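Local coordinates for alcohol oxidase (Myceliophthora thermophila, PDB 6F74), which is a VAO-type, FAD-binding flavoprotein oxidase that probably oxidises a still undefined substrate with molecular oxygen, at residues 137-140 with 141-145; 397-400 with 401-405; 410-414 with 415-419; 520-523 with 524-528. One frame throughout, in Å; residues are numbered along the deposited sequence.

Contact 1 (137-140 with 141-145)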
loop_
_atom_site.group_PDB
_atom_site.type_symbol
_atom_site.label_atom_id
_atom_site.label_comp_id
_atom_site.label_asym_id
_atom_site.label_seq_id
_atom_site.Cartn_x
_atom_site.Cartn_y
_atom_site.Cartn_z
ATOM N N ASP A 137 -11.487 2.258 24.594
ATOM C CA ASP A 137 -11.932 1.252 23.624
ATOM C C ASP A 137 -10.798 0.330 23.204
ATOM O O ASP A 137 -10.945 -0.891 23.190
ATOM C CB ASP A 137 -12.489 1.896 22.350
ATOM C CG ASP A 137 -13.777 2.675 22.591
ATOM O OD1 ASP A 137 -14.423 2.484 23.619
ATOM O OD2 ASP A 137 -14.155 3.484 21.710
ATOM N N ILE A 138 -9.661 0.938 22.891
ATOM C CA ILE A 138 -8.519 0.218 22.361
ATOM C C ILE A 138 -7.926 -0.666 23.461
ATOM O O ILE A 138 -7.609 -1.848 23.209
ATOM C CB ILE A 138 -7.415 1.159 21.845
ATOM C CG1 ILE A 138 -7.923 2.048 20.711
ATOM C CG2 ILE A 138 -6.193 0.363 21.364
ATOM C CD1 ILE A 138 -6.884 3.013 20.190
ATOM N N THR A 139 -7.731 -0.083 24.645
ATOM C CA THR A 139 -7.217 -0.826 25.793
ATOM C C THR A 139 -8.112 -2.058 26.075
ATOM O O THR A 139 -7.600 -3.161 26.269
ATOM C CB THR A 139 -7.118 0.061 27.057
ATOM O OG1 THR A 139 -6.093 1.045 26.875
ATOM C CG2 THR A 139 -6.775 -0.752 28.318
ATOM N N LEU A 140 -9.427 -1.854 26.094
ATOM C CA LEU A 140 -10.364 -2.930 26.407
ATOM C C LEU A 140 -10.369 -4.045 25.327
ATOM O O LEU A 140 -10.516 -5.233 25.647
ATOM C CB LEU A 140 -11.789 -2.391 26.603
ATOM C CG LEU A 140 -12.078 -1.536 27.841
ATOM C CD1 LEU A 140 -13.320 -0.675 27.638
ATOM C CD2 LEU A 140 -12.226 -2.419 29.089
ATOM N N THR A 141 -10.185 -3.649 24.070
ATOM C CA THR A 141 -10.167 -4.592 22.975
ATOM C C THR A 141 -8.905 -5.428 23.032
ATOM O O THR A 141 -8.979 -6.654 22.999
ATOM C CB THR A 141 -10.319 -3.880 21.629
ATOM O OG1 THR A 141 -11.482 -3.081 21.684
ATOM C CG2 THR A 141 -10.417 -4.885 20.448
ATOM N N LEU A 142 -7.760 -4.763 23.170
ATOM C CA LEU A 142 -6.500 -5.443 23.356
ATOM C C LEU A 142 -6.621 -6.455 24.494
ATOM O O LEU A 142 -6.362 -7.649 24.284
ATOM C CB LEU A 142 -5.371 -4.455 23.642
ATOM C CG LEU A 142 -3.993 -5.031 24.007
ATOM C CD1 LEU A 142 -3.431 -5.927 22.911
ATOM C CD2 LEU A 142 -3.018 -3.925 24.309
ATOM N N ASN A 143 -7.035 -5.980 25.669
ATOM C CA ASN A 143 -7.118 -6.827 26.857
ATOM C C ASN A 143 -8.060 -8.028 26.680
ATOM O O ASN A 143 -7.714 -9.145 27.064
ATOM C CB ASN A 143 -7.546 -6.007 28.100
ATOM C CG ASN A 143 -6.456 -5.077 28.618
ATOM O OD1 ASN A 143 -5.337 -5.098 28.144
ATOM N ND2 ASN A 143 -6.787 -4.260 29.626
ATOM N N PHE A 144 -9.235 -7.796 26.117
ATOM C CA PHE A 144 -10.201 -8.872 25.863
ATOM C C PHE A 144 -9.610 -9.941 24.908
ATOM O O PHE A 144 -9.785 -11.118 25.138
ATOM C CB PHE A 144 -11.533 -8.290 25.331
ATOM C CG PHE A 144 -12.641 -9.296 25.183
ATOM C CD1 PHE A 144 -12.688 -10.147 24.065
ATOM C CD2 PHE A 144 -13.640 -9.400 26.133
ATOM C CE1 PHE A 144 -13.702 -11.058 23.911
ATOM C CE2 PHE A 144 -14.655 -10.326 25.995
ATOM C CZ PHE A 144 -14.691 -11.154 24.874
ATOM N N ALA A 145 -8.903 -9.527 23.857
ATOM C CA ALA A 145 -8.297 -10.469 22.888
ATOM C C ALA A 145 -7.307 -11.381 23.579
ATOM O O ALA A 145 -7.324 -12.602 23.398
ATOM C CB ALA A 145 -7.585 -9.711 21.782
#

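Contact 2 (397-400 with 401-405)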
loop_
_atom_site.group_PDB
_atom_site.type_symbol
_atom_site.label_atom_id
_atom_site.label_comp_id
_atom_site.label_asym_id
_atom_site.label_seq_id
_atom_site.Cartn_x
_atom_site.Cartn_y
_atom_site.Cartn_z
ATOM N N LYS A 397 13.138 9.924 -29.959
ATOM C CA LYS A 397 13.190 10.367 -31.371
ATOM C C LYS A 397 13.455 9.227 -32.349
ATOM O O LYS A 397 12.969 9.271 -33.465
ATOM C CB LYS A 397 14.249 11.450 -31.599
ATOM C CG LYS A 397 13.949 12.776 -30.919
ATOM C CD LYS A 397 15.167 13.685 -30.973
ATOM C CE LYS A 397 14.932 15.000 -30.251
ATOM N NZ LYS A 397 16.071 15.924 -30.469
ATOM N N LYS A 398 14.175 8.197 -31.942
ATOM C CA LYS A 398 14.464 7.044 -32.837
ATOM C C LYS A 398 13.246 6.210 -33.191
ATOM O O LYS A 398 13.314 5.369 -34.096
ATOM C CB LYS A 398 15.511 6.091 -32.231
ATOM C CG LYS A 398 16.867 6.718 -31.894
ATOM C CD LYS A 398 17.525 7.320 -33.124
ATOM C CE LYS A 398 19.044 7.217 -33.121
ATOM N NZ LYS A 398 19.618 7.781 -34.357
ATOM N N PHE A 399 12.157 6.404 -32.446
ATOM C CA PHE A 399 10.907 5.663 -32.632
ATOM C C PHE A 399 9.811 6.490 -33.290
ATOM O O PHE A 399 8.685 6.046 -33.330
ATOM C CB PHE A 399 10.440 5.128 -31.272
ATOM C CG PHE A 399 11.386 4.132 -30.665
ATOM C CD1 PHE A 399 11.381 2.789 -31.089
ATOM C CD2 PHE A 399 12.289 4.525 -29.702
ATOM C CE1 PHE A 399 12.269 1.860 -30.550
ATOM C CE2 PHE A 399 13.192 3.604 -29.162
ATOM C CZ PHE A 399 13.179 2.268 -29.590
ATOM N N GLU A 400 10.110 7.645 -33.866
ATOM C CA GLU A 400 9.038 8.513 -34.420
ATOM C C GLU A 400 8.403 7.891 -35.655
ATOM O O GLU A 400 7.204 8.014 -35.843
ATOM C CB GLU A 400 9.507 9.943 -34.714
ATOM C CG GLU A 400 10.104 10.621 -33.489
ATOM C CD GLU A 400 9.286 11.726 -32.807
ATOM O OE1 GLU A 400 8.013 11.633 -32.715
ATOM O OE2 GLU A 400 9.998 12.653 -32.242
ATOM N N ASP A 401 9.190 7.183 -36.450
ATOM C CA ASP A 401 8.673 6.446 -37.600
ATOM C C ASP A 401 7.859 5.210 -37.240
ATOM O O ASP A 401 7.063 4.774 -38.045
ATOM C CB ASP A 401 9.833 6.057 -38.530
ATOM C CG ASP A 401 10.541 7.281 -39.096
ATOM O OD1 ASP A 401 9.966 8.389 -38.924
ATOM O OD2 ASP A 401 11.661 7.162 -39.662
ATOM N N LYS A 402 8.074 4.656 -36.051
ATOM C CA LYS A 402 7.532 3.370 -35.627
ATOM C C LYS A 402 6.348 3.482 -34.652
ATOM O O LYS A 402 5.487 2.604 -34.621
ATOM C CB LYS A 402 8.675 2.547 -35.004
ATOM C CG LYS A 402 9.908 2.436 -35.918
ATOM C CD LYS A 402 10.959 1.422 -35.464
ATOM C CE LYS A 402 11.679 0.729 -36.637
ATOM N NZ LYS A 402 12.357 1.637 -37.641
ATOM N N LEU A 403 6.293 4.581 -33.894
ATOM C CA LEU A 403 5.286 4.807 -32.862
ATOM C C LEU A 403 4.692 6.204 -32.943
ATOM O O LEU A 403 5.348 7.134 -33.406
ATOM C CB LEU A 403 5.906 4.617 -31.487
ATOM C CG LEU A 403 6.674 3.317 -31.240
ATOM C CD1 LEU A 403 7.404 3.302 -29.942
ATOM C CD2 LEU A 403 5.734 2.114 -31.254
ATOM N N VAL A 404 3.437 6.340 -32.516
ATOM C CA VAL A 404 2.810 7.645 -32.306
ATOM C C VAL A 404 3.087 8.099 -30.872
ATOM O O VAL A 404 2.720 7.412 -29.916
ATOM C CB VAL A 404 1.294 7.584 -32.532
ATOM C CG1 VAL A 404 0.662 8.968 -32.345
ATOM C CG2 VAL A 404 0.973 6.998 -33.922
ATOM N N ILE A 405 3.728 9.243 -30.716
ATOM C CA ILE A 405 4.202 9.731 -29.422
ATOM C C ILE A 405 3.695 11.152 -29.190
ATOM O O ILE A 405 3.882 12.002 -30.031
ATOM C CB ILE A 405 5.743 9.736 -29.357
ATOM C CG1 ILE A 405 6.270 8.307 -29.372
ATOM C CG2 ILE A 405 6.251 10.433 -28.088
ATOM C CD1 ILE A 405 7.749 8.189 -29.669
HETATM O O HOH W 1 11.558 5.539 -35.867
HETATM O O HOH W 2 5.417 9.707 -32.996
#

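Contact 3 (410-414 with 415-419)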
loop_
_atom_site.group_PDB
_atom_site.type_symbol
_atom_site.label_atom_id
_atom_site.label_comp_id
_atom_site.label_asym_id
_atom_site.label_seq_id
_atom_site.Cartn_x
_atom_site.Cartn_y
_atom_site.Cartn_z
ATOM N N ALA A 410 2.124 20.755 -18.349
ATOM C CA ALA A 410 1.194 21.632 -17.650
ATOM C C ALA A 410 1.902 22.223 -16.444
ATOM O O ALA A 410 2.490 21.485 -15.659
ATOM C CB ALA A 410 -0.029 20.853 -17.216
ATOM N N GLU A 411 1.851 23.552 -16.312
ATOM C CA GLU A 411 2.519 24.262 -15.199
ATOM C C GLU A 411 1.492 24.601 -14.131
ATOM O O GLU A 411 0.362 24.962 -14.466
ATOM C CB GLU A 411 3.234 25.518 -15.679
ATOM C CG GLU A 411 4.295 26.012 -14.685
ATOM C CD GLU A 411 5.235 27.061 -15.261
ATOM O OE1 GLU A 411 5.854 26.765 -16.296
ATOM O OE2 GLU A 411 5.380 28.188 -14.673
ATOM N N TYR A 412 1.861 24.428 -12.858
ATOM C CA TYR A 412 1.027 24.832 -11.711
ATOM C C TYR A 412 1.825 25.779 -10.846
ATOM O O TYR A 412 3.066 25.723 -10.870
ATOM C CB TYR A 412 0.595 23.610 -10.886
ATOM C CG TYR A 412 -0.192 22.618 -11.710
ATOM C CD1 TYR A 412 -1.567 22.755 -11.894
ATOM C CD2 TYR A 412 0.447 21.572 -12.354
ATOM C CE1 TYR A 412 -2.271 21.858 -12.670
ATOM C CE2 TYR A 412 -0.252 20.675 -13.127
ATOM C CZ TYR A 412 -1.608 20.826 -13.286
ATOM O OH TYR A 412 -2.329 19.955 -14.069
ATOM N N GLN A 413 1.130 26.629 -10.080
ATOM C CA GLN A 413 1.793 27.659 -9.235
ATOM C C GLN A 413 1.971 27.275 -7.736
ATOM O O GLN A 413 2.447 28.090 -6.944
ATOM C CB GLN A 413 1.080 29.007 -9.355
ATOM C CG GLN A 413 0.887 29.480 -10.793
ATOM C CD GLN A 413 2.192 29.554 -11.594
ATOM O OE1 GLN A 413 3.043 30.372 -11.287
ATOM N NE2 GLN A 413 2.363 28.701 -12.626
ATOM N N ASP A 414 1.613 26.045 -7.371
ATOM C CA ASP A 414 1.957 25.476 -6.047
ATOM C C ASP A 414 1.783 23.978 -6.050
ATOM O O ASP A 414 1.326 23.395 -7.044
ATOM C CB ASP A 414 1.146 26.131 -4.875
ATOM C CG ASP A 414 -0.168 25.416 -4.574
ATOM O OD1 ASP A 414 -1.038 25.386 -5.458
ATOM O OD2 ASP A 414 -0.337 24.887 -3.453
ATOM N N TYR A 415 2.156 23.335 -4.955
ATOM C CA TYR A 415 2.045 21.903 -4.869
ATOM C C TYR A 415 0.588 21.401 -4.964
ATOM O O TYR A 415 0.295 20.399 -5.635
ATOM C CB TYR A 415 2.674 21.399 -3.568
ATOM C CG TYR A 415 2.607 19.903 -3.466
ATOM C CD1 TYR A 415 3.462 19.107 -4.235
ATOM C CD2 TYR A 415 1.677 19.274 -2.645
ATOM C CE1 TYR A 415 3.431 17.732 -4.157
ATOM C CE2 TYR A 415 1.611 17.889 -2.569
ATOM C CZ TYR A 415 2.489 17.118 -3.334
ATOM O OH TYR A 415 2.464 15.749 -3.272
ATOM N N TRP A 416 -0.316 22.067 -4.254
ATOM C CA TRP A 416 -1.657 21.531 -4.086
ATOM C C TRP A 416 -2.539 21.625 -5.301
ATOM O O TRP A 416 -3.303 20.684 -5.545
ATOM C CB TRP A 416 -2.345 22.130 -2.875
ATOM C CG TRP A 416 -1.636 21.713 -1.638
ATOM C CD1 TRP A 416 -0.872 22.504 -0.834
ATOM C CD2 TRP A 416 -1.552 20.396 -1.111
ATOM N NE1 TRP A 416 -0.328 21.753 0.173
ATOM C CE2 TRP A 416 -0.737 20.456 0.030
ATOM C CE3 TRP A 416 -2.081 19.156 -1.501
ATOM C CZ2 TRP A 416 -0.439 19.334 0.791
ATOM C CZ3 TRP A 416 -1.781 18.040 -0.742
ATOM C CH2 TRP A 416 -0.963 18.134 0.387
ATOM N N SER A 417 -2.447 22.710 -6.068
ATOM C CA SER A 417 -3.190 22.782 -7.339
ATOM C C SER A 417 -2.666 21.686 -8.289
ATOM O O SER A 417 -3.449 21.050 -9.011
ATOM C CB SER A 417 -3.079 24.172 -7.976
ATOM O OG SER A 417 -1.728 24.477 -8.347
ATOM N N PHE A 418 -1.351 21.461 -8.255
ATOM C CA PHE A 418 -0.711 20.378 -8.992
ATOM C C PHE A 418 -1.234 19.025 -8.515
ATOM O O PHE A 418 -1.591 18.169 -9.332
ATOM C CB PHE A 418 0.837 20.429 -8.882
ATOM C CG PHE A 418 1.477 19.064 -8.892
ATOM C CD1 PHE A 418 1.539 18.325 -10.065
ATOM C CD2 PHE A 418 1.944 18.481 -7.711
ATOM C CE1 PHE A 418 2.073 17.029 -10.067
ATOM C CE2 PHE A 418 2.475 17.198 -7.706
ATOM C CZ PHE A 418 2.550 16.471 -8.883
ATOM N N TYR A 419 -1.244 18.831 -7.199
ATOM C CA TYR A 419 -1.546 17.534 -6.624
ATOM C C TYR A 419 -2.921 17.093 -7.069
ATOM O O TYR A 419 -3.111 15.968 -7.534
ATOM C CB TYR A 419 -1.479 17.533 -5.090
ATOM C CG TYR A 419 -1.853 16.192 -4.516
ATOM C CD1 TYR A 419 -0.928 15.141 -4.483
ATOM C CD2 TYR A 419 -3.145 15.931 -4.116
ATOM C CE1 TYR A 419 -1.285 13.884 -3.999
ATOM C CE2 TYR A 419 -3.515 14.687 -3.635
ATOM C CZ TYR A 419 -2.582 13.663 -3.579
ATOM O OH TYR A 419 -2.975 12.400 -3.127
#

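Contact 4 (520-523 with 524-528)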
loop_
_atom_site.group_PDB
_atom_site.type_symbol
_atom_site.label_atom_id
_atom_site.label_comp_id
_atom_site.label_asym_id
_atom_site.label_seq_id
_atom_site.Cartn_x
_atom_site.Cartn_y
_atom_site.Cartn_z
ATOM N N HIS A 520 1.285 -18.223 -9.627
ATOM C CA HIS A 520 2.508 -18.766 -10.203
ATOM C C HIS A 520 3.085 -17.919 -11.331
ATOM O O HIS A 520 4.297 -17.765 -11.411
ATOM C CB HIS A 520 2.268 -20.178 -10.750
ATOM C CG HIS A 520 3.498 -20.814 -11.335
ATOM N ND1 HIS A 520 4.411 -21.509 -10.569
ATOM C CD2 HIS A 520 3.995 -20.798 -12.594
ATOM C CE1 HIS A 520 5.397 -21.927 -11.342
ATOM N NE2 HIS A 520 5.176 -21.496 -12.568
ATOM N N GLN A 521 2.237 -17.411 -12.222
ATOM C CA GLN A 521 2.710 -16.489 -13.248
ATOM C C GLN A 521 3.303 -15.230 -12.617
ATOM O O GLN A 521 4.374 -14.807 -13.010
ATOM C CB GLN A 521 1.590 -16.102 -14.218
ATOM C CG GLN A 521 1.074 -17.252 -15.119
ATOM C CD GLN A 521 2.146 -17.895 -15.961
ATOM O OE1 GLN A 521 2.782 -17.231 -16.758
ATOM N NE2 GLN A 521 2.367 -19.192 -15.772
ATOM N N VAL A 522 2.616 -14.645 -11.631
ATOM C CA VAL A 522 3.083 -13.430 -10.993
ATOM C C VAL A 522 4.379 -13.652 -10.230
ATOM O O VAL A 522 5.337 -12.886 -10.409
ATOM C CB VAL A 522 2.015 -12.816 -10.087
ATOM C CG1 VAL A 522 2.543 -11.586 -9.340
ATOM C CG2 VAL A 522 0.813 -12.384 -10.946
ATOM N N THR A 523 4.430 -14.695 -9.409
ATOM C CA THR A 523 5.606 -14.948 -8.572
ATOM C C THR A 523 6.800 -15.507 -9.351
ATOM O O THR A 523 7.910 -14.969 -9.249
ATOM C CB THR A 523 5.271 -15.903 -7.386
ATOM O OG1 THR A 523 4.268 -15.314 -6.528
ATOM C CG2 THR A 523 6.549 -16.199 -6.555
ATOM N N HIS A 524 6.575 -16.581 -10.118
ATOM C CA HIS A 524 7.663 -17.362 -10.716
ATOM C C HIS A 524 7.965 -17.110 -12.187
ATOM O O HIS A 524 8.964 -17.630 -12.665
ATOM C CB HIS A 524 7.410 -18.874 -10.516
ATOM C CG HIS A 524 7.353 -19.278 -9.075
ATOM N ND1 HIS A 524 8.462 -19.254 -8.254
ATOM C CD2 HIS A 524 6.322 -19.689 -8.307
ATOM C CE1 HIS A 524 8.125 -19.654 -7.044
ATOM N NE2 HIS A 524 6.829 -19.921 -7.046
ATOM N N VAL A 525 7.113 -16.367 -12.893
ATOM C CA VAL A 525 7.414 -15.881 -14.256
ATOM C C VAL A 525 7.701 -14.365 -14.207
ATOM O O VAL A 525 8.815 -13.926 -14.509
ATOM C CB VAL A 525 6.289 -16.248 -15.253
ATOM C CG1 VAL A 525 6.606 -15.721 -16.647
ATOM C CG2 VAL A 525 6.128 -17.774 -15.327
ATOM N N LYS A 526 6.724 -13.574 -13.772
ATOM C CA LYS A 526 6.899 -12.110 -13.724
ATOM C C LYS A 526 7.969 -11.713 -12.687
ATOM O O LYS A 526 8.992 -11.138 -13.042
ATOM C CB LYS A 526 5.569 -11.403 -13.467
ATOM C CG LYS A 526 4.704 -11.246 -14.705
ATOM C CD LYS A 526 3.261 -10.888 -14.406
ATOM C CE LYS A 526 2.548 -10.345 -15.637
ATOM N NZ LYS A 526 2.230 -11.383 -16.653
ATOM N N GLY A 527 7.742 -12.076 -11.434
ATOM C CA GLY A 527 8.648 -11.741 -10.327
ATOM C C GLY A 527 10.073 -12.205 -10.543
ATOM O O GLY A 527 11.007 -11.474 -10.237
ATOM N N ALA A 528 10.213 -13.404 -11.113
ATOM C CA ALA A 528 11.492 -14.021 -11.454
ATOM C C ALA A 528 12.277 -13.251 -12.505
ATOM O O ALA A 528 13.505 -13.187 -12.427
ATOM C CB ALA A 528 11.279 -15.462 -11.934
#

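Contact 1 (137-140 with 141-145)
Thr141 gives both its backbone N-H and its hydroxyl to the carbonyl oxygen of Asp137, one turn earlier in the alpha-helix 135-147 of the FAD-binding domain. The backbone bonds come first. Thr141 N reaches Asp137 O at 3.0 Å, and the next three i to i+4 bonds run Leu142 N to Ile138 O, Asn143 N to Thr139 O and Phe144 N to Leu140 O, each 2.9 Å between the named atoms. The first is the most bent of the four, with an N-H...O angle of 146°.

Among side-chain polar contacts the Thr141 hydroxyl stands out. Its OG1 lies beside the backbone N and anti to the carbonyl carbon (chi1 -54°), which points it back down the helix to donate to Asp137 O, 2.7 Å from OG1. The N and the OG1 approach that oxygen from opposite faces of its carbonyl plane, so two donors of one residue grip a single acceptor. A valine at this position would probably leave Asp137 O, on a buried residue, with the bent backbone bond alone. Asp137 itself turns its carboxylate the other way, OD2 accepting from Ser133 N and pairing with Lys56.

The van der Waals contacts lead mostly out of the stretch: Ile138 and Thr141 onto Leu173 of strand 171-174, Phe144 onto Phe48 in a ring stack. On the more open flank Thr139 and Asn143 run side by side, a methyl beside an amide nitrogen, with Thr139 CG2 lying 3.7 Å from Asn143 ND2.

Contact 2 (397-400 with 401-405)
Phe399 and Leu403 form the close-packed half of this turn, their side chains lying alongside each other and pointing the same way. Leu403 CD1 comes to 3.8 Å from Phe399 CB and slants past the start of the ring. Leu403 CG is anti to its carbonyl carbon (chi1 -52°), which carries CD1 to that CB. Ile405 CD1 adds a looser touch, 4.4 Å from Phe399 CB. With an alanine in place of Leu403, Phe399 CB would probably lose its close apolar neighbour and the ring would be freer to shift.

The backbone ties the turn at one atom. Phe399 O accepts from Leu403 N at 2.9 Å, nearly in line with its C=O, and from Lys402 N at 3.1 Å, which stands well above the carbonyl plane.

The other flank is polar, and water does the bridging. One water donates to Lys398 O and accepts from Asp401 N. A second accepts from Ile405 N and donates to Leu403 O, 2.6 Å from that oxygen, and to Glu400 OE1; the bend of Glu400 at chi2 (-107°) brings the carboxylate round to it. The side chains of Asp401 and Lys402 lie on the solvent side, Lys402 brushing Asp329.

The stretch leads from helix 382-396 into edge strand 403-412. Leu403 and Ile405 pack on Ile318 of the adjoining strand 311-320, Val404 pairs by backbone bonds with Ala319, and helix 328-346 meets Phe399 through Val336 and Leu403 through Ala333.

Contact 3 (410-414 with 415-419)
The Tyr412 ring carries Phe418 CA on one face, 3.8 Å from the ring centroid and 19° off the normal, in a CH-pi contact displaced toward the rim. Phe418 CB lies beside it, 3.7 Å from Tyr412 CD2, and the two side chains cross at about a right angle. That same CD2 lies at the edge of the Phe418 ring, near its plane. Back toward the start of the helix, the Trp416 ring has Tyr415 CD2 over the centre of one face, with Trp416 CE2 at the edge of the Tyr415 ring, whose CE1 meets the edge of Phe418. The Tyr412 hydroxyl is held by Glu422, and Trp416 NE1 donates to Val224 O.

The carboxylate of Asp414 binds the first helical turn. Its OD1 accepts from both Ser417 N and Ser417 OG, 3.1 Å in each case, the two donors coming from one face of its plane. OD2 takes Trp416 N at 2.9 Å from well above the plane, with Asn307 ND2 a further donor. Ser417 OG stands between its backbone N and carbonyl carbon (chi1 64°), where it can reach back to OD1. Several N-H groups converging on one carboxylate would probably favour its charged form.

This is an N-cap: Asp414 opens helix 415-422 as the chain leaves edge strand 403-412, with the side chain of Tyr415, the first helical residue, about 10 Å from the bound FAD.

Contact 4 (520-523 with 524-528)
His524 can be followed outward from the helix, starting over the ring of His520. Its CB stands above one face of that imidazole, 4.0 Å from the ring centroid, in a CH-pi contact, and is also 3.4 Å from His520 O. CG is set anti to the carbonyl carbon (chi1 -61°) and lies 4.0 Å from His520 ND1. CD2 meets the same His520 ND1 at 3.5 Å, the two ring planes being inclined at 41°. Farther out, CE1 and NE2 each lie 3.8 Å from Thr523 CG2, the methyl that sits over the centre of one face of the His524 ring; ND1 is 4.0 Å from that CG2. Thr523 turns its hydroxyl elsewhere, to Asp545 and Gln519.

On the next flank Gln521 folds at chi2, and its OE1 packs against Val525 CG2. The backbone beneath is widened. Lys526 N donates to Gln521 O at 2.8 Å, almost straight, and Gly527 N to Val522 O, both i to i+5 bonds, while Val525 N makes a longer i to i+4 bond to Gln521 O. Glycine suits position 527, where a beta carbon would run into Thr523 O. The arrangement is a pi-type turn, or pi-bulge, within the long alpha-helix 512-533.

In the fold
The four contacts follow one another along the chain without touching. Contact 1 lies on helix 135-147 in the FAD-binding domain, about 61 Å from contact 2, centre to centre, on the opposite side of the chain's centre. Contacts 2 and 3 mark the two ends of strand 403-412, an outer strand of the seven-stranded antiparallel sheet; their centres are about 30 Å apart. Contact 4, on helix 512-533, packs against strand 435-440 at the other edge of that sheet, its centre about 38 Å from that of contact 3. Contacts 2 to 4 frame this sheet, which, as in VAO-type relatives, probably covers the flavin; of the three, only contact 3 lies near the FAD.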